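Local atomic coordinates of Lmo2445 protein (Listeria monocytogenes EGD-e, PDB entry 5HZL), a protein that is of unknown function but, as a secreted internalin-like protein built on leucine-rich repeats with bound calcium, may serve in adhesion or protein recognition. Residues 111-116 against 127-132; 132-137 against 150-155; 138-143 against 163-168; 156-161 against 179-184. All blocks are in the same frame, centred on the assembly; numbering follows the deposited sequence.

Interaction 1: residues 111-116 against 127-132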
loop_
_atom_site.group_PDB
_atom_site.type_symbol
_atom_site.label_atom_id
_atom_site.label_comp_id
_atom_site.label_asym_id
_atom_site.label_seq_id
_atom_site.Cartn_x
_atom_site.Cartn_y
_atom_site.Cartn_z
ATOM N N ALA A 111 -6.395 3.456 -7.802
ATOM C CA ALA A 111 -7.772 3.032 -7.670
ATOM C C ALA A 111 -8.369 3.413 -6.317
ATOM O O ALA A 111 -9.433 2.918 -5.943
ATOM C CB ALA A 111 -7.827 1.533 -7.861
ATOM N N ASN A 112 -7.675 4.286 -5.595
ATOM C CA ASN A 112 -8.088 4.751 -4.263
ATOM C C ASN A 112 -8.457 3.649 -3.249
ATOM O O ASN A 112 -9.384 3.817 -2.446
ATOM C CB ASN A 112 -9.216 5.782 -4.376
ATOM C CG ASN A 112 -9.455 6.533 -3.075
ATOM O OD1 ASN A 112 -8.540 6.744 -2.287
ATOM N ND2 ASN A 112 -10.683 6.959 -2.858
ATOM N N ILE A 113 -7.713 2.541 -3.309
ATOM C CA ILE A 113 -7.876 1.405 -2.403
ATOM C C ILE A 113 -7.276 1.770 -1.035
ATOM O O ILE A 113 -6.137 2.202 -0.952
ATOM C CB ILE A 113 -7.125 0.141 -2.909
ATOM C CG1 ILE A 113 -7.622 -0.246 -4.299
ATOM C CG2 ILE A 113 -7.280 -1.031 -1.926
ATOM C CD1 ILE A 113 -6.954 -1.461 -4.903
ATOM N N THR A 114 -8.048 1.562 0.021
ATOM C CA THR A 114 -7.631 1.842 1.383
ATOM C C THR A 114 -7.318 0.566 2.146
ATOM O O THR A 114 -6.626 0.628 3.160
ATOM C CB THR A 114 -8.718 2.626 2.148
ATOM O OG1 THR A 114 -9.935 1.853 2.233
ATOM C CG2 THR A 114 -8.985 3.965 1.456
ATOM N N VAL A 115 -7.833 -0.576 1.684
ATOM C CA VAL A 115 -7.595 -1.875 2.334
ATOM C C VAL A 115 -7.550 -2.955 1.278
ATOM O O VAL A 115 -8.494 -3.085 0.481
ATOM C CB VAL A 115 -8.749 -2.283 3.299
ATOM C CG1 VAL A 115 -8.567 -3.702 3.846
ATOM C CG2 VAL A 115 -8.888 -1.291 4.436
ATOM N N PHE A 116 -6.470 -3.735 1.292
ATOM C CA PHE A 116 -6.297 -4.858 0.384
ATOM C C PHE A 116 -6.313 -6.063 1.328
ATOM O O PHE A 116 -5.295 -6.384 1.922
ATOM C CB PHE A 116 -4.994 -4.722 -0.392
ATOM C CG PHE A 116 -4.760 -5.838 -1.358
ATOM C CD1 PHE A 116 -5.368 -5.828 -2.619
ATOM C CD2 PHE A 116 -3.948 -6.908 -1.010
ATOM C CE1 PHE A 116 -5.161 -6.874 -3.510
ATOM C CE2 PHE A 116 -3.738 -7.948 -1.896
ATOM C CZ PHE A 116 -4.345 -7.936 -3.148
ATOM N N VAL A 127 1.132 -8.136 -8.377
ATOM C CA VAL A 127 0.130 -7.215 -7.863
ATOM C C VAL A 127 0.681 -5.782 -7.945
ATOM O O VAL A 127 1.752 -5.524 -7.438
ATOM C CB VAL A 127 -0.292 -7.645 -6.425
ATOM C CG1 VAL A 127 0.870 -7.597 -5.436
ATOM C CG2 VAL A 127 -1.425 -6.793 -5.899
ATOM N N ASP A 128 -0.030 -4.880 -8.629
ATOM C CA ASP A 128 0.348 -3.453 -8.792
ATOM C C ASP A 128 -0.664 -2.605 -8.005
ATOM O O ASP A 128 -1.748 -2.295 -8.494
ATOM C CB ASP A 128 0.372 -3.039 -10.279
ATOM C CG ASP A 128 0.807 -1.553 -10.510
ATOM O OD1 ASP A 128 1.250 -0.865 -9.557
ATOM O OD2 ASP A 128 0.722 -1.067 -11.675
ATOM N N LEU A 129 -0.291 -2.249 -6.777
ATOM C CA LEU A 129 -1.125 -1.456 -5.874
ATOM C C LEU A 129 -0.530 -0.072 -5.639
ATOM O O LEU A 129 -0.811 0.585 -4.641
ATOM C CB LEU A 129 -1.284 -2.207 -4.551
ATOM C CG LEU A 129 -2.091 -3.499 -4.631
ATOM C CD1 LEU A 129 -1.861 -4.377 -3.414
ATOM C CD2 LEU A 129 -3.573 -3.194 -4.803
ATOM N N SER A 130 0.275 0.378 -6.587
ATOM C CA SER A 130 0.895 1.677 -6.489
ATOM C C SER A 130 -0.135 2.810 -6.617
ATOM O O SER A 130 -1.116 2.686 -7.334
ATOM C CB SER A 130 1.927 1.815 -7.605
ATOM O OG SER A 130 1.312 1.694 -8.882
ATOM N N GLN A 131 0.107 3.901 -5.898
ATOM C CA GLN A 131 -0.729 5.090 -5.934
ATOM C C GLN A 131 -2.131 4.954 -5.379
ATOM O O GLN A 131 -3.069 5.645 -5.796
ATOM C CB GLN A 131 -0.688 5.741 -7.318
ATOM C CG GLN A 131 0.712 6.252 -7.651
ATOM C CD GLN A 131 0.799 6.932 -8.996
ATOM O OE1 GLN A 131 0.273 6.459 -10.008
ATOM N NE2 GLN A 131 1.498 8.031 -9.023
ATOM N N ASN A 132 -2.253 4.057 -4.410
ATOM C CA ASN A 132 -3.501 3.848 -3.702
ATOM C C ASN A 132 -3.392 4.665 -2.403
ATOM O O ASN A 132 -2.609 5.615 -2.354
ATOM C CB ASN A 132 -3.793 2.359 -3.548
ATOM C CG ASN A 132 -4.307 1.744 -4.838
ATOM O OD1 ASN A 132 -5.396 2.084 -5.303
ATOM N ND2 ASN A 132 -3.558 0.801 -5.395
HETATM O O HOH W 1 -5.759 6.386 -5.679
#
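Asn132 reaches out of the 127-132 turn and places its amide oxygen inside the bend formed by Ala111 to Ile113. Asn132 OD1 accepts two backbone N-H groups, Ala111 N at 3.0 Å and Ile113 N at 3.1 Å. They arrive from opposite faces of the amide plane, neither lying in it; the bond from Ile113 is nearly straight (170° at the hydrogen), that from Ala111 more bent (138°). The other end of the amide turns back on its own segment, with Asn132 ND2 2.9 Å from Leu129 O, and gives a further bond to Ala108 O. Both ends of this buried side chain are thus used, which fixes the rotation of the amide. The chi1 of Asn132, -77°, with CG beside the backbone N and opposite the carbonyl carbon, swings the group toward Ile113. Next to it the packing is tight and apolar. Leu129 splits its two methyls: CD2 meets Ile113 CD1 at 3.8 Å, while CD1 sits over the centre of one face of the Phe116 ring, 3.9 Å from its centroid, as a CH-pi contact. Val127 CG2 approaches the ring obliquely at CZ. The other side is loose: the side chain of Gln131 leads away and bonds to Asn109, Asn112 points off to Asn89, and a water bridges Asn112 N (2.8 Å) and Gln131 O. An inward asparagine after a parallel strand, gripping the backbone of the preceding turn beside closely packed aliphatic residues, is the asparagine signature of a leucine-rich repeat solenoid.

Interaction 2: residues 132-137 against 150-155. With CA (calcium ion), chain E.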
loop_
_atom_site.group_PDB
_atom_site.type_symbol
_atom_site.label_atom_id
_atom_site.label_comp_id
_atom_site.label_asym_id
_atom_site.label_seq_id
_atom_site.Cartn_x
_atom_site.Cartn_y
_atom_site.Cartn_z
ATOM N N ASN A 132 -2.253 4.057 -4.410
ATOM C CA ASN A 132 -3.501 3.848 -3.702
ATOM C C ASN A 132 -3.392 4.665 -2.403
ATOM O O ASN A 132 -2.609 5.615 -2.354
ATOM C CB ASN A 132 -3.793 2.359 -3.548
ATOM C CG ASN A 132 -4.307 1.744 -4.838
ATOM O OD1 ASN A 132 -5.396 2.084 -5.303
ATOM N ND2 ASN A 132 -3.558 0.801 -5.395
ATOM N N ASN A 133 -4.155 4.330 -1.371
ATOM C CA ASN A 133 -4.114 5.130 -0.166
ATOM C C ASN A 133 -4.444 4.314 1.066
ATOM O O ASN A 133 -5.503 4.492 1.693
ATOM C CB ASN A 133 -5.106 6.289 -0.326
ATOM C CG ASN A 133 -4.957 7.342 0.760
ATOM O OD1 ASN A 133 -3.875 7.498 1.372
ATOM N ND2 ASN A 133 -6.034 8.087 0.997
ATOM N N PHE A 134 -3.499 3.443 1.414
ATOM C CA PHE A 134 -3.643 2.536 2.550
ATOM C C PHE A 134 -3.627 3.143 3.935
ATOM O O PHE A 134 -4.271 2.597 4.827
ATOM C CB PHE A 134 -2.587 1.437 2.493
ATOM C CG PHE A 134 -2.700 0.578 1.287
ATOM C CD1 PHE A 134 -3.730 -0.333 1.185
ATOM C CD2 PHE A 134 -1.787 0.681 0.247
ATOM C CE1 PHE A 134 -3.854 -1.131 0.063
ATOM C CE2 PHE A 134 -1.896 -0.114 -0.874
ATOM C CZ PHE A 134 -2.933 -1.018 -0.972
ATOM N N GLY A 135 -2.920 4.259 4.113
ATOM C CA GLY A 135 -2.804 4.893 5.419
ATOM C C GLY A 135 -2.113 3.861 6.286
ATOM O O GLY A 135 -1.097 3.279 5.875
ATOM N N PHE A 136 -2.681 3.579 7.457
ATOM C CA PHE A 136 -2.087 2.578 8.367
ATOM C C PHE A 136 -2.436 1.115 8.071
ATOM O O PHE A 136 -1.932 0.219 8.757
ATOM C CB PHE A 136 -2.405 2.913 9.825
ATOM C CG PHE A 136 -1.831 4.227 10.271
ATOM C CD1 PHE A 136 -0.467 4.347 10.517
ATOM C CD2 PHE A 136 -2.643 5.334 10.463
ATOM C CE1 PHE A 136 0.077 5.555 10.929
ATOM C CE2 PHE A 136 -2.106 6.544 10.880
ATOM C CZ PHE A 136 -0.746 6.658 11.110
ATOM N N ASN A 137 -3.259 0.867 7.050
ATOM C CA ASN A 137 -3.654 -0.496 6.679
ATOM C C ASN A 137 -2.631 -1.211 5.794
ATOM O O ASN A 137 -2.860 -1.432 4.607
ATOM C CB ASN A 137 -5.008 -0.463 5.976
ATOM C CG ASN A 137 -6.100 0.082 6.850
ATOM O OD1 ASN A 137 -6.171 -0.218 8.029
ATOM N ND2 ASN A 137 -6.972 0.864 6.268
ATOM N N ILE A 150 5.543 -7.353 -6.023
ATOM C CA ILE A 150 4.626 -6.434 -5.370
ATOM C C ILE A 150 5.068 -5.000 -5.597
ATOM O O ILE A 150 6.216 -4.642 -5.333
ATOM C CB ILE A 150 4.642 -6.668 -3.850
ATOM C CG1 ILE A 150 4.063 -8.056 -3.532
ATOM C CG2 ILE A 150 3.865 -5.576 -3.112
ATOM C CD1 ILE A 150 4.162 -8.440 -2.071
ATOM N N ASN A 151 4.147 -4.176 -6.071
ATOM C CA ASN A 151 4.436 -2.775 -6.281
ATOM C C ASN A 151 3.459 -1.958 -5.441
ATOM O O ASN A 151 2.248 -2.051 -5.653
ATOM C CB ASN A 151 4.330 -2.445 -7.761
ATOM C CG ASN A 151 4.665 -1.002 -8.083
ATOM O OD1 ASN A 151 5.008 -0.198 -7.230
ATOM N ND2 ASN A 151 4.555 -0.675 -9.335
HETATM N N MSE A 152 4.001 -1.195 -4.483
HETATM C CA MSE A 152 3.212 -0.317 -3.608
HETATM C C MSE A 152 3.889 1.038 -3.547
HETATM O O MSE A 152 3.952 1.697 -2.505
HETATM C CB MSE A 152 2.964 -0.964 -2.248
HETATM C CG MSE A 152 1.740 -1.868 -2.313
HETATM SE SE MSE A 152 1.292 -2.622 -0.542
HETATM C CE MSE A 152 3.011 -3.481 -0.108
ATOM N N GLU A 153 4.378 1.479 -4.700
ATOM C CA GLU A 153 5.026 2.772 -4.796
ATOM C C GLU A 153 4.019 3.873 -4.607
ATOM O O GLU A 153 2.955 3.839 -5.205
ATOM C CB GLU A 153 5.651 2.963 -6.184
ATOM C CG GLU A 153 6.368 4.303 -6.395
ATOM C CD GLU A 153 7.011 4.428 -7.759
ATOM O OE1 GLU A 153 6.653 3.669 -8.655
ATOM O OE2 GLU A 153 7.873 5.291 -7.971
ATOM N N ASN A 154 4.358 4.843 -3.767
ATOM C CA ASN A 154 3.519 6.009 -3.549
ATOM C C ASN A 154 2.052 5.652 -3.239
ATOM O O ASN A 154 1.137 6.255 -3.768
ATOM C CB ASN A 154 3.648 6.867 -4.819
ATOM C CG ASN A 154 3.018 8.235 -4.695
ATOM O OD1 ASN A 154 2.792 8.745 -3.592
ATOM N ND2 ASN A 154 2.744 8.854 -5.853
ATOM N N ALA A 155 1.850 4.673 -2.365
ATOM C CA ALA A 155 0.517 4.181 -1.997
ATOM C C ALA A 155 0.011 4.600 -0.609
ATOM O O ALA A 155 -0.907 3.969 -0.076
ATOM C CB ALA A 155 0.527 2.650 -2.091
HETATM CA CA CA E . 8.559 4.506 -10.498
#
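Ala155 O receives the backbone N-H of Phe134 at 3.0 Å, the donor lying in the carbonyl plane and the bond nearly straight (162° at the hydrogen). The same oxygen also takes a weaker CA-H...O contact from Asn133 CA at 3.4 Å. A second contact of that kind runs the other way, from Ala155 CA to Asn132 O. The side chain of Phe134 follows its N-H: Phe134 CD2 lies 3.8 Å from Ala155 CB, and the next ring carbon, CE2, comes 4.1 Å from the selenium of the selenomethionine Met152. This Met-aromatic contact is oblique, with SE 39° off the ring normal; the extended chi2 of Met152 (-176°) carries SE out to the ring. Successive coils of the leucine-rich repeat solenoid meet here, in the loops and turns that follow their strands of the parallel sheet. The later coil makes a type II turn from Met152 to Ala155, held from beyond by Asn180, which bonds to Met152 O and Ala155 N. Before that turn, Asn151 OD1 accepts from Glu153 N at 3.1 Å, an Asx turn. Glu153 itself extends away from the contact and chelates a calcium ion through both carboxylate oxygens, OE1 at 2.8 Å and OE2 at 2.7 Å, while OE2 also bonds to Asn178. On the earlier coil, Phe134 to Asn137 form a type II' turn with Gly135 at its positive-phi corner, closed by Asn137 N to Phe134 O at 3.0 Å.

Interaction 3: residues 138-143 against 163-168. With CA (calcium ion), chain D.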
loop_
_atom_site.group_PDB
_atom_site.type_symbol
_atom_site.label_atom_id
_atom_site.label_comp_id
_atom_site.label_asym_id
_atom_site.label_seq_id
_atom_site.Cartn_x
_atom_site.Cartn_y
_atom_site.Cartn_z
ATOM N N ILE A 138 -1.510 -1.584 6.395
ATOM C CA ILE A 138 -0.446 -2.287 5.690
ATOM C C ILE A 138 -0.909 -3.729 5.424
ATOM O O ILE A 138 -1.249 -4.432 6.370
ATOM C CB ILE A 138 0.827 -2.386 6.559
ATOM C CG1 ILE A 138 1.201 -1.040 7.205
ATOM C CG2 ILE A 138 1.978 -2.994 5.762
ATOM C CD1 ILE A 138 1.461 0.083 6.239
ATOM N N PRO A 139 -0.943 -4.169 4.143
ATOM C CA PRO A 139 -1.363 -5.539 3.884
ATOM C C PRO A 139 -0.237 -6.563 4.090
ATOM O O PRO A 139 0.918 -6.275 3.800
ATOM C CB PRO A 139 -1.794 -5.493 2.414
ATOM C CG PRO A 139 -0.958 -4.435 1.800
ATOM C CD PRO A 139 -0.745 -3.415 2.882
ATOM N N LYS A 140 -0.601 -7.748 4.586
ATOM C CA LYS A 140 0.330 -8.863 4.827
ATOM C C LYS A 140 0.315 -9.927 3.716
ATOM O O LYS A 140 1.192 -10.786 3.669
ATOM C CB LYS A 140 0.025 -9.528 6.177
ATOM C CG LYS A 140 0.292 -8.648 7.391
ATOM C CD LYS A 140 -0.177 -9.296 8.705
ATOM C CE LYS A 140 0.550 -10.582 9.124
ATOM N NZ LYS A 140 2.006 -10.353 9.375
ATOM N N PHE A 141 -0.683 -9.871 2.842
ATOM C CA PHE A 141 -0.830 -10.814 1.723
ATOM C C PHE A 141 -1.003 -12.283 2.152
ATOM O O PHE A 141 -0.406 -13.186 1.552
ATOM C CB PHE A 141 0.320 -10.656 0.717
ATOM C CG PHE A 141 0.504 -9.251 0.250
ATOM C CD1 PHE A 141 -0.302 -8.727 -0.757
ATOM C CD2 PHE A 141 1.468 -8.437 0.825
ATOM C CE1 PHE A 141 -0.148 -7.421 -1.187
ATOM C CE2 PHE A 141 1.632 -7.129 0.401
ATOM C CZ PHE A 141 0.823 -6.619 -0.609
ATOM N N VAL A 142 -1.798 -12.526 3.197
ATOM C CA VAL A 142 -2.052 -13.900 3.647
ATOM C C VAL A 142 -3.019 -14.481 2.614
ATOM O O VAL A 142 -4.033 -13.860 2.282
ATOM C CB VAL A 142 -2.594 -14.016 5.101
ATOM C CG1 VAL A 142 -2.922 -15.467 5.445
ATOM C CG2 VAL A 142 -1.586 -13.455 6.104
ATOM N N GLY A 143 -2.671 -15.667 2.116
ATOM C CA GLY A 143 -3.421 -16.359 1.068
ATOM C C GLY A 143 -2.763 -16.196 -0.308
ATOM O O GLY A 143 -3.139 -16.891 -1.250
ATOM N N GLU A 163 9.849 -5.833 11.488
ATOM C CA GLU A 163 11.050 -6.293 10.812
ATOM C C GLU A 163 10.759 -7.581 10.045
ATOM O O GLU A 163 11.279 -7.767 8.954
ATOM C CB GLU A 163 12.226 -6.520 11.801
ATOM C CG GLU A 163 12.770 -5.257 12.480
ATOM C CD GLU A 163 14.027 -5.482 13.348
ATOM O OE1 GLU A 163 14.626 -4.480 13.813
ATOM O OE2 GLU A 163 14.452 -6.643 13.574
ATOM N N ASP A 164 9.900 -8.430 10.609
ATOM C CA ASP A 164 9.559 -9.746 10.015
ATOM C C ASP A 164 8.371 -9.876 9.019
ATOM O O ASP A 164 8.059 -11.001 8.596
ATOM C CB ASP A 164 9.483 -10.841 11.123
ATOM C CG ASP A 164 8.427 -10.566 12.207
ATOM O OD1 ASP A 164 7.622 -9.624 12.079
ATOM O OD2 ASP A 164 8.408 -11.318 13.205
ATOM N N ILE A 165 7.724 -8.784 8.608
ATOM C CA ILE A 165 6.631 -8.970 7.646
ATOM C C ILE A 165 7.176 -9.315 6.262
ATOM O O ILE A 165 8.329 -9.013 5.923
ATOM C CB ILE A 165 5.631 -7.790 7.519
ATOM C CG1 ILE A 165 6.232 -6.567 6.823
ATOM C CG2 ILE A 165 5.036 -7.433 8.881
ATOM C CD1 ILE A 165 5.176 -5.515 6.551
ATOM N N TRP A 166 6.304 -9.946 5.486
ATOM C CA TRP A 166 6.564 -10.379 4.131
ATOM C C TRP A 166 7.669 -11.456 4.007
ATOM O O TRP A 166 8.406 -11.521 3.012
ATOM C CB TRP A 166 6.769 -9.172 3.194
ATOM C CG TRP A 166 5.639 -8.146 3.254
ATOM C CD1 TRP A 166 4.293 -8.407 3.279
ATOM C CD2 TRP A 166 5.761 -6.717 3.186
ATOM N NE1 TRP A 166 3.581 -7.236 3.301
ATOM C CE2 TRP A 166 4.454 -6.182 3.232
ATOM C CE3 TRP A 166 6.848 -5.834 3.113
ATOM C CZ2 TRP A 166 4.207 -4.803 3.206
ATOM C CZ3 TRP A 166 6.600 -4.469 3.089
ATOM C CH2 TRP A 166 5.286 -3.968 3.137
HETATM N N MSE A 167 7.735 -12.321 5.022
HETATM C CA MSE A 167 8.691 -13.429 5.067
HETATM C C MSE A 167 7.992 -14.740 4.850
HETATM O O MSE A 167 8.558 -15.810 5.074
HETATM C CB MSE A 167 9.361 -13.405 6.426
HETATM C CG MSE A 167 10.276 -12.198 6.542
HETATM SE SE MSE A 167 11.801 -12.429 5.321
HETATM C CE MSE A 167 12.835 -13.774 6.333
ATOM N N ASN A 168 6.751 -14.652 4.388
ATOM C CA ASN A 168 5.897 -15.797 4.108
ATOM C C ASN A 168 5.732 -16.064 2.583
ATOM O O ASN A 168 4.873 -16.856 2.199
ATOM C CB ASN A 168 4.512 -15.524 4.745
ATOM C CG ASN A 168 3.832 -14.238 4.199
ATOM O OD1 ASN A 168 4.504 -13.257 3.833
ATOM N ND2 ASN A 168 2.491 -14.242 4.159
HETATM CA CA CA D . 17.174 -4.556 13.881
#
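Trp166 and Pro139 make the hydrogen bond of this contact: the indole NE1 of Trp166 donates to Pro139 O at 2.9 Å. The acceptor lies close to the indole plane and the donor lies in the carbonyl plane, so the bond sets the tilt of the indole; the angle at the hydrogen is 154°. Chi1 of Trp166 (-53°) puts CG opposite the carbonyl carbon, and the ring reaches across to the 138-143 segment although the side chain does not set out toward it. Aromatic contact comes next. Phe141 meets the five-membered ring of Trp166 obliquely, with planes at 48° and centroids 5.4 Å apart, CD2 and CE2 being the atoms that touch the indole. Trp166 NE1 lies at the edge of the phenyl ring, near its plane, while Pro139 CB lies over one face of that ring, offset toward its rim. The aliphatic contacts lie on the six-membered ring and over the indole face: Ile138 CG2 touches Trp166 CZ2 at 3.8 Å and Ile165 CD1 at 4.1 Å, while Ile165 folds that same CD1 over one face of its neighbour's ring. Further out, the exposed Lys140 brings NZ within 4.2 Å of Ile165 CG2. Metal binding lies at the far end of 163-168, where Glu163 OE1 holds a calcium ion at 2.5 Å together with Glu187. Two loops of the repeat solenoid meet in this contact, one joining strand 126-128 to strand 149-151, the other running from strand 158-159 to strand 174-176. Trp166 also packs on Leu177 just past strand 174-176, and Glu163 and Met167 lean on helix 187-191.

Interaction 4: residues 156-161 against 179-184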
loop_
_atom_site.group_PDB
_atom_site.type_symbol
_atom_site.label_atom_id
_atom_site.label_comp_id
_atom_site.label_asym_id
_atom_site.label_seq_id
_atom_site.Cartn_x
_atom_site.Cartn_y
_atom_site.Cartn_z
ATOM N N GLY A 156 0.606 5.630 -0.015
ATOM C CA GLY A 156 0.198 6.088 1.319
ATOM C C GLY A 156 0.488 5.173 2.510
ATOM O O GLY A 156 -0.078 5.393 3.592
ATOM N N LEU A 157 1.356 4.162 2.342
ATOM C CA LEU A 157 1.665 3.243 3.463
ATOM C C LEU A 157 2.259 4.063 4.582
ATOM O O LEU A 157 3.220 4.795 4.372
ATOM C CB LEU A 157 2.610 2.137 3.054
ATOM C CG LEU A 157 2.077 1.136 2.032
ATOM C CD1 LEU A 157 3.226 0.322 1.447
ATOM C CD2 LEU A 157 1.034 0.230 2.660
ATOM N N SER A 158 1.686 3.927 5.767
ATOM C CA SER A 158 2.087 4.743 6.881
ATOM C C SER A 158 2.328 4.018 8.179
ATOM O O SER A 158 1.818 2.915 8.411
ATOM C CB SER A 158 0.949 5.738 7.134
ATOM O OG SER A 158 0.579 6.426 5.948
ATOM N N GLY A 159 3.099 4.688 9.032
ATOM C CA GLY A 159 3.406 4.196 10.358
ATOM C C GLY A 159 4.538 3.212 10.433
ATOM O O GLY A 159 5.419 3.183 9.577
ATOM N N TYR A 160 4.494 2.412 11.487
ATOM C CA TYR A 160 5.489 1.408 11.762
ATOM C C TYR A 160 5.139 0.044 11.168
ATOM O O TYR A 160 3.983 -0.353 11.185
ATOM C CB TYR A 160 5.612 1.263 13.297
ATOM C CG TYR A 160 6.622 0.231 13.762
ATOM C CD1 TYR A 160 7.955 0.578 13.979
ATOM C CD2 TYR A 160 6.246 -1.085 13.983
ATOM C CE1 TYR A 160 8.887 -0.361 14.394
ATOM C CE2 TYR A 160 7.168 -2.031 14.402
ATOM C CZ TYR A 160 8.484 -1.664 14.603
ATOM O OH TYR A 160 9.379 -2.609 15.017
ATOM N N ILE A 161 6.146 -0.657 10.645
ATOM C CA ILE A 161 5.966 -2.022 10.139
ATOM C C ILE A 161 7.059 -2.903 10.730
ATOM O O ILE A 161 8.210 -2.484 10.861
ATOM C CB ILE A 161 5.896 -2.151 8.612
ATOM C CG1 ILE A 161 7.187 -1.732 7.919
ATOM C CG2 ILE A 161 4.735 -1.321 8.091
ATOM C CD1 ILE A 161 7.091 -1.942 6.424
ATOM N N GLU A 179 8.450 6.242 -1.896
ATOM C CA GLU A 179 7.460 7.327 -1.789
ATOM C C GLU A 179 6.261 7.098 -0.867
ATOM O O GLU A 179 5.172 7.626 -1.092
ATOM C CB GLU A 179 7.032 7.750 -3.197
ATOM C CG GLU A 179 8.214 8.226 -4.033
ATOM C CD GLU A 179 7.862 8.437 -5.487
ATOM O OE1 GLU A 179 6.691 8.767 -5.784
ATOM O OE2 GLU A 179 8.758 8.278 -6.348
ATOM N N ASN A 180 6.484 6.327 0.187
ATOM C CA ASN A 180 5.460 6.038 1.181
ATOM C C ASN A 180 5.714 6.884 2.436
ATOM O O ASN A 180 6.508 7.814 2.374
ATOM C CB ASN A 180 5.413 4.536 1.435
ATOM C CG ASN A 180 4.757 3.781 0.295
ATOM O OD1 ASN A 180 3.633 4.078 -0.067
ATOM N ND2 ASN A 180 5.431 2.772 -0.236
ATOM N N HIS A 181 5.042 6.586 3.552
ATOM C CA HIS A 181 5.178 7.370 4.785
ATOM C C HIS A 181 5.511 6.498 5.979
ATOM O O HIS A 181 4.997 6.699 7.088
ATOM C CB HIS A 181 3.870 8.135 5.070
ATOM C CG HIS A 181 3.343 8.898 3.897
ATOM N ND1 HIS A 181 4.038 9.932 3.306
ATOM C CD2 HIS A 181 2.174 8.799 3.223
ATOM C CE1 HIS A 181 3.331 10.418 2.304
ATOM N NE2 HIS A 181 2.195 9.749 2.233
ATOM N N LEU A 182 6.379 5.531 5.743
ATOM C CA LEU A 182 6.810 4.593 6.776
ATOM C C LEU A 182 7.920 5.181 7.661
ATOM O O LEU A 182 8.770 5.922 7.174
ATOM C CB LEU A 182 7.295 3.308 6.100
ATOM C CG LEU A 182 6.214 2.561 5.315
ATOM C CD1 LEU A 182 6.807 1.452 4.461
ATOM C CD2 LEU A 182 5.164 2.045 6.290
ATOM N N ILE A 183 7.895 4.841 8.955
ATOM C CA ILE A 183 8.891 5.318 9.922
ATOM C C ILE A 183 9.787 4.176 10.371
ATOM O O ILE A 183 10.550 4.296 11.327
ATOM C CB ILE A 183 8.216 5.928 11.175
ATOM C CG1 ILE A 183 7.493 4.856 12.018
ATOM C CG2 ILE A 183 7.260 7.029 10.749
ATOM C CD1 ILE A 183 6.982 5.346 13.348
ATOM N N SER A 184 9.703 3.079 9.647
ATOM C CA SER A 184 10.409 1.879 9.983
ATOM C C SER A 184 10.749 1.141 8.699
ATOM O O SER A 184 10.165 1.424 7.651
ATOM C CB SER A 184 9.446 1.065 10.839
ATOM O OG SER A 184 9.916 -0.233 11.124
HETATM O O HOH W 2 2.484 7.685 -0.698
#
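Ser158 pairs with His181 and Gly159 with Leu182 as parallel beta bridges, their segments running 16° apart, with His181 N to Leu157 O at 2.7 Å, Ile183 N to Gly159 O at 3.0 Å and a weak bond from Gly159 N to His181 O. Adjacent coils of the leucine-rich repeat solenoid are joined here by a short two-stranded sheet separate from the long parallel one. Asn180 lies alongside Leu157, pointing the same way. Its OD1 takes a weak bond from Leu157 N, and its ND2 is held by Leu177 O. On the apolar side, Leu182 CD2 meets Ile161 CG2 at 3.8 Å, the two side chains crossing at about a right angle. The other face carries Ser158 and His181, which line the pocket of a bound polyether, probably from the crystallisation liquor. Ser158 OG lies near the imidazole plane, at the ring edge, and bonds to Gly156 O at 2.7 Å; His181 ND1 is tied to Thr204 O. With chi1 at 172°, Ser184 sends OG past the Tyr160 ring to donate to Ile161 O at 2.8 Å, in the carbonyl plane.

Interactions 1 and 2 share Asn132 and follow each other along the solenoid, their centres about 6 Å apart; Leu129 N to Asn151 O (2.8 Å) and Gln131 N to Glu153 O (2.9 Å), both probable hydrogen bonds, join them through adjacent coils. Interaction 2 passes to interaction 4 by a probable bond from Ser158 N to Gly135 O (2.9 Å). Interaction 3 packs against the other three: Met152 SE lies 3.7 Å from Pro139 CG, Phe116 CE2 lies 3.7 Å from Phe141 CE1, and Ile138 CD1 lies 3.6 Å from Leu157 CD2. Calcium ions sit at the outer ends of interactions 2 and 3, whereas interaction 4 supplies Ser158 and His181 to the polyether pocket, which Ala205 and Thr206 complete.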